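Local coordinates for protein thermosome subunit (Methanococcoides burtonii, PDB 3AQ1) that probably acts as an ATP-dependent group II chaperonin, binding unfolded proteins and using ATP hydrolysis to help them fold, at residues S54-L57 and L58-E62; H70-I73 and I74-Y78. All blocks are in the same frame, centred on the assembly; numbering follows the deposited sequence.

Contact 1 (S54-L57 and L58-E62)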
ATOM      1  N   SER A  54      -7.263  11.254  21.720  1.00 48.12           N
ATOM      2  CA  SER A  54      -7.969  12.522  21.665  1.00 53.17           C
ATOM      3  C   SER A  54      -8.903  12.755  22.876  1.00 56.14           C
ATOM      4  O   SER A  54      -8.864  13.818  23.502  1.00 54.72           O
ATOM      5  CB  SER A  54      -8.744  12.605  20.351  1.00 55.73           C
ATOM      6  OG  SER A  54      -9.545  13.769  20.297  1.00 67.77           O
ATOM      7  N   GLY A  55      -9.743  11.772  23.196  1.00 49.94           N
ATOM      8  CA  GLY A  55     -10.561  11.824  24.403  1.00 42.22           C
ATOM      9  C   GLY A  55      -9.747  12.106  25.656  1.00 42.63           C
ATOM     10  O   GLY A  55     -10.084  12.966  26.466  1.00 48.33           O
ATOM     11  N   GLU A  56      -8.648  11.388  25.795  1.00 39.57           N
ATOM     12  CA  GLU A  56      -7.764  11.528  26.926  1.00 47.05           C
ATOM     13  C   GLU A  56      -7.152  12.916  27.005  1.00 55.07           C
ATOM     14  O   GLU A  56      -7.022  13.485  28.083  1.00 63.58           O
ATOM     15  CB  GLU A  56      -6.651  10.492  26.816  1.00 59.91           C
ATOM     16  CG  GLU A  56      -6.081  10.090  28.138  1.00 64.78           C
ATOM     17  CD  GLU A  56      -7.166   9.643  29.084  1.00 69.64           C
ATOM     18  OE1 GLU A  56      -8.191   9.094  28.603  1.00 62.56           O
ATOM     19  OE2 GLU A  56      -6.988   9.853  30.303  1.00 68.93           O
ATOM     20  N   LEU A  57      -6.744  13.449  25.860  1.00 52.18           N
ATOM     21  CA  LEU A  57      -6.138  14.768  25.823  1.00 42.03           C
ATOM     22  C   LEU A  57      -7.168  15.805  26.225  1.00 52.59           C
ATOM     23  O   LEU A  57      -6.868  16.715  27.008  1.00 48.39           O
ATOM     24  CB  LEU A  57      -5.586  15.076  24.435  1.00 34.85           C
ATOM     25  CG  LEU A  57      -4.314  14.312  24.068  1.00 45.65           C
ATOM     26  CD1 LEU A  57      -3.939  14.469  22.585  1.00 45.44           C
ATOM     27  CD2 LEU A  57      -3.167  14.723  24.973  1.00 41.66           C
ATOM     28  N   LEU A  58      -8.389  15.653  25.704  1.00 52.12           N
ATOM     29  CA  LEU A  58      -9.480  16.576  26.021  1.00 51.22           C
ATOM     30  C   LEU A  58      -9.762  16.624  27.492  1.00 56.53           C
ATOM     31  O   LEU A  58      -9.709  17.684  28.099  1.00 65.97           O
ATOM     32  CB  LEU A  58     -10.768  16.198  25.316  1.00 42.23           C
ATOM     33  CG  LEU A  58     -11.039  17.054  24.090  1.00 55.95           C
ATOM     34  CD1 LEU A  58     -12.295  16.555  23.390  1.00 63.38           C
ATOM     35  CD2 LEU A  58     -11.153  18.516  24.481  1.00 54.49           C
ATOM     36  N   SER A  59     -10.079  15.468  28.060  1.00 53.75           N
ATOM     37  CA  SER A  59     -10.469  15.410  29.453  1.00 54.25           C
ATOM     38  C   SER A  59      -9.356  15.977  30.325  1.00 58.72           C
ATOM     39  O   SER A  59      -9.619  16.715  31.278  1.00 69.06           O
ATOM     40  CB  SER A  59     -10.860  13.980  29.860  1.00 62.96           C
ATOM     41  OG  SER A  59      -9.840  13.346  30.613  1.00 70.48           O
ATOM     42  N   LYS A  60      -8.112  15.668  29.986  1.00 54.01           N
ATOM     43  CA  LYS A  60      -7.001  16.242  30.731  1.00 61.43           C
ATOM     44  C   LYS A  60      -6.924  17.757  30.541  1.00 61.91           C
ATOM     45  O   LYS A  60      -6.495  18.476  31.435  1.00 62.54           O
ATOM     46  CB  LYS A  60      -5.667  15.556  30.403  1.00 63.64           C
ATOM     47  CG  LYS A  60      -5.508  14.191  31.085  1.00 63.28           C
ATOM     48  CD  LYS A  60      -4.057  13.748  31.140  1.00 62.58           C
ATOM     49  CE  LYS A  60      -3.908  12.438  31.890  1.00 57.59           C
ATOM     50  NZ  LYS A  60      -4.910  11.457  31.404  1.00 63.14           N
ATOM     51  N   ALA A  61      -7.351  18.250  29.388  1.00 63.14           N
ATOM     52  CA  ALA A  61      -7.382  19.695  29.190  1.00 65.43           C
ATOM     53  C   ALA A  61      -8.500  20.335  30.023  1.00 67.03           C
ATOM     54  O   ALA A  61      -8.338  21.428  30.567  1.00 65.09           O
ATOM     55  CB  ALA A  61      -7.536  20.042  27.711  1.00 54.32           C
ATOM     56  N   GLU A  62      -9.634  19.654  30.120  1.00 66.52           N
ATOM     57  CA  GLU A  62     -10.754  20.190  30.873  1.00 69.52           C
ATOM     58  C   GLU A  62     -10.407  20.203  32.359  1.00 75.37           C
ATOM     59  O   GLU A  62     -10.797  21.112  33.084  1.00 83.29           O
ATOM     60  CB  GLU A  62     -12.071  19.459  30.537  1.00 66.19           C
ATOM     61  CG  GLU A  62     -12.771  20.069  29.281  1.00112.99           C
ATOM     62  CD  GLU A  62     -13.795  19.160  28.591  1.00106.08           C
ATOM     63  OE1 GLU A  62     -14.027  18.030  29.069  1.00116.13           O
ATOM     64  OE2 GLU A  62     -14.372  19.581  27.559  1.00 83.93           O
TER

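Contact 2 (H70-I73 and I74-Y78)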
ATOM      1  N   HIS A  70      -4.904  28.758  31.246  1.00 88.85           N
ATOM      2  CA  HIS A  70      -5.617  29.270  30.071  1.00 96.08           C
ATOM      3  C   HIS A  70      -5.664  28.265  28.906  1.00 87.87           C
ATOM      4  O   HIS A  70      -4.671  27.609  28.578  1.00 82.05           O
ATOM      5  CB  HIS A  70      -5.062  30.628  29.610  1.00110.81           C
ATOM      6  CG  HIS A  70      -5.676  31.135  28.336  1.00126.24           C
ATOM      7  ND1 HIS A  70      -7.039  31.259  28.161  1.00131.47           N
ATOM      8  CD2 HIS A  70      -5.111  31.559  27.179  1.00131.70           C
ATOM      9  CE1 HIS A  70      -7.288  31.727  26.950  1.00131.42           C
ATOM     10  NE2 HIS A  70      -6.134  31.920  26.334  1.00132.76           N
ATOM     11  N   SER A  71      -6.838  28.168  28.293  1.00 82.58           N
ATOM     12  CA  SER A  71      -7.115  27.211  27.228  1.00 77.37           C
ATOM     13  C   SER A  71      -6.152  27.278  26.040  1.00 84.22           C
ATOM     14  O   SER A  71      -5.901  26.277  25.374  1.00 86.89           O
ATOM     15  CB  SER A  71      -8.547  27.406  26.736  1.00 66.52           C
ATOM     16  OG  SER A  71      -8.654  27.097  25.365  1.00 66.42           O
ATOM     17  N   THR A  72      -5.616  28.458  25.771  1.00 83.82           N
ATOM     18  CA  THR A  72      -4.776  28.648  24.600  1.00 77.47           C
ATOM     19  C   THR A  72      -3.339  28.177  24.821  1.00 70.67           C
ATOM     20  O   THR A  72      -2.663  27.754  23.884  1.00 74.15           O
ATOM     21  CB  THR A  72      -4.835  30.104  24.147  1.00 77.29           C
ATOM     22  OG1 THR A  72      -6.060  30.299  23.429  1.00 84.21           O
ATOM     23  CG2 THR A  72      -3.661  30.450  23.257  1.00 73.05           C
ATOM     24  N   ILE A  73      -2.896  28.235  26.072  1.00 66.98           N
ATOM     25  CA  ILE A  73      -1.587  27.730  26.482  1.00 64.04           C
ATOM     26  C   ILE A  73      -1.527  26.212  26.353  1.00 64.64           C
ATOM     27  O   ILE A  73      -0.530  25.658  25.889  1.00 67.54           O
ATOM     28  CB  ILE A  73      -1.265  28.121  27.951  1.00 90.29           C
ATOM     29  CG1 ILE A  73      -0.916  29.609  28.053  1.00100.07           C
ATOM     30  CG2 ILE A  73      -0.130  27.281  28.503  1.00 84.85           C
ATOM     31  CD1 ILE A  73      -0.751  30.118  29.488  1.00109.02           C
ATOM     32  N   ILE A  74      -2.604  25.549  26.771  1.00 65.52           N
ATOM     33  CA  ILE A  74      -2.727  24.097  26.644  1.00 64.64           C
ATOM     34  C   ILE A  74      -2.555  23.659  25.198  1.00 62.36           C
ATOM     35  O   ILE A  74      -1.833  22.707  24.924  1.00 64.77           O
ATOM     36  CB  ILE A  74      -4.090  23.588  27.161  1.00 68.04           C
ATOM     37  CG1 ILE A  74      -4.220  23.853  28.661  1.00 71.97           C
ATOM     38  CG2 ILE A  74      -4.252  22.100  26.882  1.00 64.51           C
ATOM     39  CD1 ILE A  74      -5.613  23.658  29.196  1.00 71.90           C
ATOM     40  N   SER A  75      -3.216  24.361  24.281  1.00 60.90           N
ATOM     41  CA  SER A  75      -3.122  24.064  22.853  1.00 64.44           C
ATOM     42  C   SER A  75      -1.690  24.095  22.332  1.00 70.92           C
ATOM     43  O   SER A  75      -1.268  23.175  21.627  1.00 68.37           O
ATOM     44  CB  SER A  75      -3.963  25.041  22.044  1.00 68.36           C
ATOM     45  OG  SER A  75      -5.311  24.983  22.445  1.00 74.19           O
ATOM     46  N   GLU A  76      -0.946  25.150  22.663  1.00 72.66           N
ATOM     47  CA  GLU A  76       0.440  25.237  22.211  1.00 77.10           C
ATOM     48  C   GLU A  76       1.309  24.177  22.871  1.00 70.48           C
ATOM     49  O   GLU A  76       2.156  23.573  22.217  1.00 73.12           O
ATOM     50  CB  GLU A  76       1.010  26.634  22.430  1.00 87.36           C
ATOM     51  CG  GLU A  76       0.638  27.597  21.319  1.00 99.01           C
ATOM     52  CD  GLU A  76       0.104  28.915  21.846  1.00107.32           C
ATOM     53  OE1 GLU A  76       0.843  29.619  22.570  1.00103.30           O
ATOM     54  OE2 GLU A  76      -1.061  29.246  21.535  1.00110.43           O
ATOM     55  N   GLY A  77       1.082  23.944  24.161  1.00 63.06           N
ATOM     56  CA  GLY A  77       1.750  22.866  24.870  1.00 65.24           C
ATOM     57  C   GLY A  77       1.549  21.518  24.190  1.00 61.78           C
ATOM     58  O   GLY A  77       2.505  20.787  23.941  1.00 62.08           O
ATOM     59  N   TYR A  78       0.296  21.192  23.890  1.00 53.87           N
ATOM     60  CA  TYR A  78      -0.032  19.958  23.189  1.00 53.84           C
ATOM     61  C   TYR A  78       0.649  19.898  21.824  1.00 61.43           C
ATOM     62  O   TYR A  78       1.261  18.887  21.476  1.00 66.46           O
ATOM     63  CB  TYR A  78      -1.545  19.821  23.003  1.00 47.08           C
ATOM     64  CG  TYR A  78      -2.311  19.303  24.196  1.00 35.65           C
ATOM     65  CD1 TYR A  78      -1.692  19.066  25.410  1.00 38.50           C
ATOM     66  CD2 TYR A  78      -3.670  19.075  24.104  1.00 45.03           C
ATOM     67  CE1 TYR A  78      -2.415  18.603  26.495  1.00 42.98           C
ATOM     68  CE2 TYR A  78      -4.400  18.610  25.174  1.00 50.76           C
ATOM     69  CZ  TYR A  78      -3.772  18.373  26.363  1.00 49.85           C
ATOM     70  OH  TYR A  78      -4.521  17.907  27.418  1.00 60.28           O
TER

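Contact 1 (S54-L57 and L58-E62)
The carbonyl oxygen of L57 is gripped twice: A61 N, one helical turn on, donates to L57 O at 2.9 Å, and the hydroxyl of Y78 on helix 71-92 hydrogen-bonds to the same oxygen. The A61 bond is rather bent, with an N-H...O angle of 139°. Neighbouring rungs of the helix are straighter: S59 N reaches G55 O at 3.0 Å with the hydrogen almost in line, while L58 N bonds to S54 O at 2.9 Å.

On the side facing helix 383-394, E56 and K60 make a salt bridge four residues apart, OE2 of E56 lying 2.8 Å from NZ of K60. The two side chains come together at an angle and do not run alongside each other. E56 holds CG opposite its backbone N (chi1 -153°) and then bends at chi2, which turns OE2 toward K60. K60 starts out over its partner's backbone, with CG 3.4 Å from E56 O, runs extended through its middle and kinks only at the last torsion (chi4 48°), which folds the ammonium back to OE2. K390 and E393 of helix 383-394 also touch the K60 side chain, so residues of both charges lie beside it.

L58 leans the other way. Its CB sits 3.5 Å from S54 O, and its side chain touches I466 of helix 449-467; the L57 side chain meets F391 and T463. The arrangement is an i to i+4 salt bridge on a helix packed between helices 383-394, 449-467 and 71-92, in the helical equatorial domain of the group II chaperonin fold.

Contact 2 (H70-I73 and I74-Y78)
From I73 to G77 the backbone closes a sound alpha-helical rung, with G77 N donating to I73 O at 2.9 Å and an N-H...O angle of 168°. The turns before it are looser: I74 N to H70 O, S75 N to S71 O and E76 N to T72 O are all weak bonds, the first 3.4 Å long. This is the opening turn of helix 71-92, in the equatorial domain of the chaperonin, and H70 occupies its N-cap position. The imidazole of H70 folds over this start, T72 N standing 3.4 Å above the centre of one ring face.

S75 adds a side-chain bond where the backbone one is weak. With OG opposite its carbonyl carbon and beside its own N (chi1 -59°), the hydroxyl turns back along the helix and donates to S71 O at 3.3 Å, slightly tilted from the plane of that carbonyl. Replacing S75 by an alanine would remove the hydroxyl and is likely to leave S71 O with just the long, weak backbone N-H of this turn. The serine also packs on V464 and L467 of helix 449-467.

On another side of the helix T72 and E76, one turn apart, run alongside each other, and the methyl CG2 of T72 meets OE2 of the glutamate. I74 turns inward, onto L64 and I65 of the preceding helix and L467. Its gamma methyl CG2 settles over one face of the Y78 ring, 3.7 Å above the plane and over the ring centre.

How the contacts relate
Coming from the N terminus, the chain runs along helix 45-65, where contact 1 spans little more than two turns. After a short connection it enters helix 71-92, and contact 2 follows at once, on that helix's first turns. Neither contact closes a loop, since the segments of each are consecutive, and the two neither nest nor cross but stand in series. Their centres lie about 12 Å apart, near enough to touch: the hydroxyl of Y78 reaches back to the first helix, and CD1 of I74 comes 3.8 Å from A61 O. Both also pack against helix 449-467, the last helix in the model, so the two consecutive helices are tied to the far end of the chain.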